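Local coordinates for protein AAR187Cp (Eremothecium gossypii, PDB 3ZIL) that probably regulates the establishment of sister-chromatid cohesion by acting on cohesin, here represented by its all-helical Wap1 domain, at residues E22-D25 with F26-S29; W71-Q74 with G75-P78; E54-C57 with Q58-K62. All coordinates share one frame; numbering follows the deposited sequence.

Contact 1 of 3, residues E22-D25 with F26-S29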
loop_
_atom_site.group_PDB
_atom_site.type_symbol
_atom_site.label_atom_id
_atom_site.label_comp_id
_atom_site.label_asym_id
_atom_site.label_seq_id
_atom_site.Cartn_x
_atom_site.Cartn_y
_atom_site.Cartn_z
ATOM N N GLU A 22 26.879 22.723 -25.696
ATOM C CA GLU A 22 28.163 23.073 -25.087
ATOM C C GLU A 22 28.001 23.129 -23.566
ATOM O O GLU A 22 28.859 22.640 -22.826
ATOM C CB GLU A 22 28.722 24.369 -25.699
ATOM C CG GLU A 22 29.484 25.284 -24.742
ATOM C CD GLU A 22 29.921 26.622 -25.398
ATOM O OE1 GLU A 22 29.038 27.468 -25.779
ATOM O OE2 GLU A 22 31.166 26.838 -25.502
ATOM N N ASP A 23 26.884 23.669 -23.106
ATOM C CA ASP A 23 26.540 23.631 -21.684
ATOM C C ASP A 23 26.609 22.216 -21.132
ATOM O O ASP A 23 27.040 22.032 -20.004
ATOM C CB ASP A 23 25.102 24.101 -21.449
ATOM C CG ASP A 23 24.926 25.584 -21.626
ATOM O OD1 ASP A 23 25.963 26.314 -21.815
ATOM O OD2 ASP A 23 23.731 25.980 -21.587
ATOM N N LEU A 24 26.139 21.235 -21.911
ATOM C CA LEU A 24 25.993 19.868 -21.423
ATOM C C LEU A 24 27.290 19.135 -21.404
ATOM O O LEU A 24 27.554 18.372 -20.464
ATOM C CB LEU A 24 25.001 19.090 -22.253
ATOM C CG LEU A 24 23.559 19.323 -21.845
ATOM C CD1 LEU A 24 22.749 18.174 -22.453
ATOM C CD2 LEU A 24 23.335 19.371 -20.337
ATOM N N ASP A 25 28.120 19.388 -22.423
ATOM C CA ASP A 25 29.508 18.895 -22.414
ATOM C C ASP A 25 30.207 19.370 -21.158
ATOM O O ASP A 25 30.997 18.675 -20.584
ATOM C CB ASP A 25 30.311 19.409 -23.613
ATOM C CG ASP A 25 29.774 18.907 -24.927
ATOM O OD1 ASP A 25 29.004 17.930 -24.930
ATOM O OD2 ASP A 25 30.088 19.508 -25.961
ATOM N N PHE A 26 29.931 20.596 -20.765
ATOM C CA PHE A 26 30.589 21.092 -19.613
ATOM C C PHE A 26 30.076 20.407 -18.339
ATOM O O PHE A 26 30.854 19.906 -17.525
ATOM C CB PHE A 26 30.440 22.620 -19.530
ATOM C CG PHE A 26 30.957 23.181 -18.243
ATOM C CD1 PHE A 26 30.122 23.248 -17.117
ATOM C CD2 PHE A 26 32.299 23.586 -18.129
ATOM C CE1 PHE A 26 30.596 23.755 -15.921
ATOM C CE2 PHE A 26 32.787 24.078 -16.924
ATOM C CZ PHE A 26 31.936 24.160 -15.822
ATOM N N ILE A 27 28.762 20.420 -18.146
ATOM C CA ILE A 27 28.167 20.010 -16.872
ATOM C C ILE A 27 28.306 18.487 -16.705
ATOM O O ILE A 27 28.418 17.972 -15.573
ATOM C CB ILE A 27 26.666 20.411 -16.785
ATOM C CG1 ILE A 27 26.325 20.819 -15.366
ATOM C CG2 ILE A 27 25.766 19.290 -17.248
ATOM C CD1 ILE A 27 27.003 22.122 -14.987
ATOM N N LEU A 28 28.351 17.775 -17.814
ATOM C CA LEU A 28 28.455 16.310 -17.709
ATOM C C LEU A 28 29.921 15.893 -17.595
ATOM O O LEU A 28 30.451 15.112 -18.416
ATOM C CB LEU A 28 27.717 15.575 -18.849
ATOM C CG LEU A 28 26.211 15.910 -19.044
ATOM C CD1 LEU A 28 25.708 15.333 -20.372
ATOM C CD2 LEU A 28 25.301 15.491 -17.857
ATOM N N SER A 29 30.569 16.347 -16.522
ATOM C CA SER A 29 32.025 16.099 -16.340
ATOM C C SER A 29 32.247 14.625 -15.940
ATOM O O SER A 29 31.536 14.106 -15.101
ATOM C CB SER A 29 32.571 17.015 -15.231
ATOM O OG SER A 29 31.723 16.903 -14.092
#

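Contact 2 of 3, residues W71-Q74 with G75-P78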
loop_
_atom_site.group_PDB
_atom_site.type_symbol
_atom_site.label_atom_id
_atom_site.label_comp_id
_atom_site.label_asym_id
_atom_site.label_seq_id
_atom_site.Cartn_x
_atom_site.Cartn_y
_atom_site.Cartn_z
ATOM N N TRP A 71 25.072 9.614 -16.982
ATOM C CA TRP A 71 25.837 10.533 -16.149
ATOM C C TRP A 71 25.188 10.714 -14.792
ATOM O O TRP A 71 25.869 10.497 -13.765
ATOM C CB TRP A 71 26.104 11.902 -16.850
ATOM C CG TRP A 71 26.981 12.783 -15.997
ATOM C CD1 TRP A 71 28.361 12.810 -15.966
ATOM C CD2 TRP A 71 26.554 13.720 -14.953
ATOM N NE1 TRP A 71 28.823 13.746 -15.044
ATOM C CE2 TRP A 71 27.781 14.334 -14.420
ATOM C CE3 TRP A 71 25.298 14.184 -14.495
ATOM C CZ2 TRP A 71 27.749 15.283 -13.408
ATOM C CZ3 TRP A 71 25.280 15.140 -13.481
ATOM C CH2 TRP A 71 26.477 15.680 -12.942
ATOM N N CYS A 72 23.877 11.024 -14.733
ATOM C CA CYS A 72 23.235 11.224 -13.434
ATOM C C CYS A 72 23.289 9.944 -12.584
ATOM O O CYS A 72 23.438 10.018 -11.376
ATOM C CB CYS A 72 21.759 11.697 -13.527
ATOM S SG CYS A 72 21.607 13.337 -14.346
ATOM N N PHE A 73 23.155 8.777 -13.190
ATOM C CA PHE A 73 22.915 7.553 -12.361
ATOM C C PHE A 73 24.103 6.664 -12.366
ATOM O O PHE A 73 24.001 5.519 -12.019
ATOM C CB PHE A 73 21.635 6.808 -12.759
ATOM C CG PHE A 73 20.405 7.642 -12.553
ATOM C CD1 PHE A 73 19.919 7.855 -11.280
ATOM C CD2 PHE A 73 19.785 8.305 -13.630
ATOM C CE1 PHE A 73 18.771 8.658 -11.080
ATOM C CE2 PHE A 73 18.663 9.102 -13.441
ATOM C CZ PHE A 73 18.174 9.306 -12.145
ATOM N N GLN A 74 25.254 7.218 -12.730
ATOM C CA GLN A 74 26.506 6.391 -12.795
ATOM C C GLN A 74 26.859 5.814 -11.391
ATOM O O GLN A 74 27.292 4.666 -11.253
ATOM C CB GLN A 74 27.696 7.212 -13.373
ATOM C CG GLN A 74 28.835 6.295 -13.799
ATOM C CD GLN A 74 30.108 7.036 -14.207
ATOM O OE1 GLN A 74 30.173 8.273 -14.156
ATOM N NE2 GLN A 74 31.120 6.276 -14.654
ATOM N N GLY A 75 26.700 6.643 -10.379
ATOM C CA GLY A 75 26.846 6.225 -8.995
ATOM C C GLY A 75 25.560 6.590 -8.260
ATOM O O GLY A 75 24.973 7.694 -8.465
ATOM N N THR A 76 25.088 5.671 -7.434
ATOM C CA THR A 76 23.910 5.940 -6.586
ATOM C C THR A 76 24.359 5.456 -5.207
ATOM O O THR A 76 25.090 4.471 -5.085
ATOM C CB THR A 76 22.692 5.155 -7.050
ATOM O OG1 THR A 76 23.084 3.806 -7.209
ATOM C CG2 THR A 76 22.185 5.584 -8.436
ATOM N N ASP A 77 24.002 6.187 -4.175
ATOM C CA ASP A 77 24.304 5.778 -2.823
ATOM C C ASP A 77 23.221 6.404 -1.951
ATOM O O ASP A 77 23.124 7.619 -1.913
ATOM C CB ASP A 77 25.703 6.330 -2.431
ATOM C CG ASP A 77 26.104 5.973 -1.006
ATOM O OD1 ASP A 77 25.264 5.554 -0.184
ATOM O OD2 ASP A 77 27.276 6.163 -0.697
ATOM N N PRO A 78 22.374 5.571 -1.287
ATOM C CA PRO A 78 21.326 6.133 -0.442
ATOM C C PRO A 78 21.835 6.925 0.769
ATOM O O PRO A 78 21.077 7.705 1.341
ATOM C CB PRO A 78 20.512 4.914 -0.021
ATOM C CG PRO A 78 21.471 3.807 -0.017
ATOM C CD PRO A 78 22.473 4.098 -1.118
#

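Contact 3 of 3, residues E54-C57 with Q58-K62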
loop_
_atom_site.group_PDB
_atom_site.type_symbol
_atom_site.label_atom_id
_atom_site.label_comp_id
_atom_site.label_asym_id
_atom_site.label_seq_id
_atom_site.Cartn_x
_atom_site.Cartn_y
_atom_site.Cartn_z
ATOM N N GLU A 54 12.286 24.592 -19.719
ATOM C CA GLU A 54 11.587 23.471 -20.343
ATOM C C GLU A 54 12.263 23.150 -21.692
ATOM O O GLU A 54 12.370 22.004 -22.114
ATOM C CB GLU A 54 10.078 23.833 -20.473
ATOM C CG GLU A 54 9.161 22.792 -21.113
ATOM C CD GLU A 54 9.089 21.480 -20.320
ATOM O OE1 GLU A 54 8.699 21.510 -19.136
ATOM O OE2 GLU A 54 9.435 20.402 -20.865
ATOM N N ASP A 55 12.791 24.183 -22.335
ATOM C CA ASP A 55 13.467 24.021 -23.635
ATOM C C ASP A 55 14.752 23.153 -23.484
ATOM O O ASP A 55 15.053 22.309 -24.313
ATOM C CB ASP A 55 13.751 25.420 -24.211
ATOM C CG ASP A 55 14.167 25.395 -25.645
ATOM O OD1 ASP A 55 13.559 24.662 -26.429
ATOM O OD2 ASP A 55 15.099 26.145 -26.020
ATOM N N LEU A 56 15.494 23.357 -22.409
ATOM C CA LEU A 56 16.688 22.514 -22.118
ATOM C C LEU A 56 16.231 21.050 -21.902
ATOM O O LEU A 56 16.824 20.105 -22.424
ATOM C CB LEU A 56 17.464 23.089 -20.890
ATOM C CG LEU A 56 18.457 22.190 -20.120
ATOM C CD1 LEU A 56 19.623 21.842 -21.050
ATOM C CD2 LEU A 56 18.936 22.750 -18.758
ATOM N N CYS A 57 15.131 20.892 -21.181
ATOM C CA CYS A 57 14.556 19.582 -20.942
ATOM C C CYS A 57 14.171 18.873 -22.245
ATOM O O CYS A 57 14.450 17.707 -22.397
ATOM C CB CYS A 57 13.364 19.631 -19.981
ATOM S SG CYS A 57 13.728 20.159 -18.280
ATOM N N GLN A 58 13.532 19.569 -23.174
ATOM C CA GLN A 58 13.126 18.996 -24.460
ATOM C C GLN A 58 14.349 18.570 -25.251
ATOM O O GLN A 58 14.458 17.423 -25.717
ATOM C CB GLN A 58 12.263 20.003 -25.236
ATOM C CG GLN A 58 10.796 20.018 -24.810
ATOM C CD GLN A 58 10.094 21.349 -25.138
ATOM O OE1 GLN A 58 10.319 22.376 -24.478
ATOM N NE2 GLN A 58 9.232 21.333 -26.157
ATOM N N TYR A 59 15.325 19.469 -25.287
ATOM C CA TYR A 59 16.614 19.194 -25.888
ATOM C C TYR A 59 17.252 17.886 -25.359
ATOM O O TYR A 59 17.587 16.966 -26.137
ATOM C CB TYR A 59 17.558 20.393 -25.717
ATOM C CG TYR A 59 18.910 20.081 -26.286
ATOM C CD1 TYR A 59 19.866 19.471 -25.487
ATOM C CD2 TYR A 59 19.223 20.328 -27.645
ATOM C CE1 TYR A 59 21.099 19.121 -25.980
ATOM C CE2 TYR A 59 20.487 19.994 -28.164
ATOM C CZ TYR A 59 21.415 19.363 -27.302
ATOM O OH TYR A 59 22.687 18.978 -27.666
ATOM N N ILE A 60 17.440 17.795 -24.043
ATOM C CA ILE A 60 17.961 16.550 -23.425
ATOM C C ILE A 60 17.180 15.339 -23.907
ATOM O O ILE A 60 17.735 14.290 -24.332
ATOM C CB ILE A 60 17.958 16.652 -21.873
ATOM C CG1 ILE A 60 18.963 17.714 -21.409
ATOM C CG2 ILE A 60 18.227 15.285 -21.233
ATOM C CD1 ILE A 60 18.727 18.172 -19.944
ATOM N N VAL A 61 15.866 15.443 -23.883
ATOM C CA VAL A 61 15.108 14.212 -24.064
ATOM C C VAL A 61 15.210 13.832 -25.538
ATOM O O VAL A 61 15.380 12.639 -25.866
ATOM C CB VAL A 61 13.652 14.408 -23.551
ATOM C CG1 VAL A 61 12.696 13.410 -24.177
ATOM C CG2 VAL A 61 13.637 14.302 -22.036
ATOM N N LYS A 62 15.197 14.834 -26.444
ATOM C CA LYS A 62 15.266 14.473 -27.886
ATOM C C LYS A 62 16.590 13.977 -28.352
ATOM O O LYS A 62 16.640 13.236 -29.318
ATOM C CB LYS A 62 14.932 15.657 -28.820
ATOM C CG LYS A 62 13.526 16.211 -28.650
ATOM C CD LYS A 62 13.246 17.399 -29.583
ATOM C CE LYS A 62 13.166 16.941 -31.038
ATOM N NZ LYS A 62 12.059 17.582 -31.815
#

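Contact 1 of 3, residues E22-D25 with F26-S29
Leu24 meets both Ile27 and Leu28 at the C-terminal end of helix 20-27. Its CD2 lies 3.9 Å from Ile27 CG2, the two branched side chains running obliquely across each other, while CB of Leu24 sits 4.3 Å from Leu28 CD1. The backbone carbonyl of Leu24 takes the N-H of Leu28 at 2.8 Å between O and N, and the side chain of Leu28 folds over the same oxygen: with CG beside its own backbone N (chi1 -55°), Leu28 brings CG to 3.1 Å from Leu24 O. This is the end of a short alpha helix, the first of the ordered chain. Two more i to i+4 bonds precede the last one, Phe26 N to Glu22 O at 3.1 Å and Ile27 N to Asp23 O at 3.0 Å. Leu28 then leaves helical geometry as the centre of an inverse gamma turn, in which Ser29 N makes a weak bond back to Ile27 O. Beyond this shell, Leu28 rests on Val68 and Trp71 of helix 54-72, Ile27 and Phe26 both lean on Arg45 of helix 36-52, and the Asp25 carboxylate forms a salt bridge through OD1 with Arg64 of helix 54-72.

Contact 2 of 3, residues W71-Q74 with G75-P78
The C-terminal end of helix 54-72 unwinds here into the extended loop that leads to helix 81-93, within the helical Wap1 domain. Phe73 is the first residue to leave helical geometry, and Thr76 is the loop residue whose side chain comes back to it. The methyl CG2 of Thr76 lies at the edge of the Phe73 ring, near its plane, 4.3 Å from CD1, and also 4.0 Å from Phe73 O. That placement follows from chi1 of Thr76 (50°), which sets OG1 between the backbone N and carbonyl carbon and leaves the methyl beside the N. One face of the same ring carries Cys72 CB, offset toward the rim. No hydrogen bond joins 71-74 to 75-78; within 71-74 Gln74 N makes a weak bond back to Trp71 O, 3.5 Å. Partners from elsewhere hold the bend instead: the carbonyl oxygens of Cys72 and Gly75, 4.0 Å apart, both accept hydrogen bonds from Arg39 NH2 and Gln87 NE2, so donors satisfy the two neighbouring acceptors. Gln74 is extended, CG anti to the backbone N (chi1 -164°), and its OE1 accepts a hydrogen bond from Asn31 ND2.

Contact 3 of 3, residues E54-C57 with Q58-K62
Glu54 O receives the N-H of Gln58 at 2.9 Å between O and N, nearly in line with the carbonyl. This opens the N-terminal part of helix 54-72, an alpha helix of the Wap1 domain, and the i to i+4 pattern continues through Tyr59 N to Asp55 O, Ile60 N to Leu56 O and Val61 N to Cys57 O, before a wider pi-type turn at 60-62. The bond to Ile60 is the straightest of the four, 178° at the hydrogen with 2.9 Å between N and Leu56 O; that to Val61, at 148°, is the most bent. The side chains of Glu54 and Gln58, both exposed, cross at about a right angle, Glu54 turning at chi2 (63°) to leave OE2 4.2 Å from Gln58 CG. At the start of the helix Asn53 OD1 takes the N-H of Leu56 and, weakly, that of Asp55, whose OD2 is hydrogen-bonded to Tyr20 OH of helix 20-27. Leu56, Cys57 and Ile60 are buried and touch Met50 of helix 36-52; Tyr59 and Ile60 reach Leu24 of helix 20-27. Tyr59 CB lies 3.4 Å from Leu56 O, which also sits at the edge of its ring. Leu56 and Ile60 cross obliquely, Ile60 CD1 lying against CD1 (3.9 Å) and CG (4.0 Å) of Leu56.

In the fold
All three contacts lie in the N-terminal part of the domain, their centres 27 to 40 Å from the centre of the chain, where helices 20-27, 36-52 and 54-72 pack together. Contacts 2 and 3 mark the two ends of helix 54-72; their centres are about 21 Å apart, and they do not touch. Contact 1, on helix 20-27, meets both: its centre is about 14 Å from that of contact 3, and Leu24 CD1 packs at 4.0 Å on Ile60 CG1 and on Tyr59 CE1. Its centre is about 17 Å from the centre of contact 2, where Trp71 NE1 probably donates a hydrogen bond to Ser29 O at 2.7 Å. Helix 20-27 and the residues just after it thus touch helix 54-72 at Tyr59-Ile60 and again at Trp71.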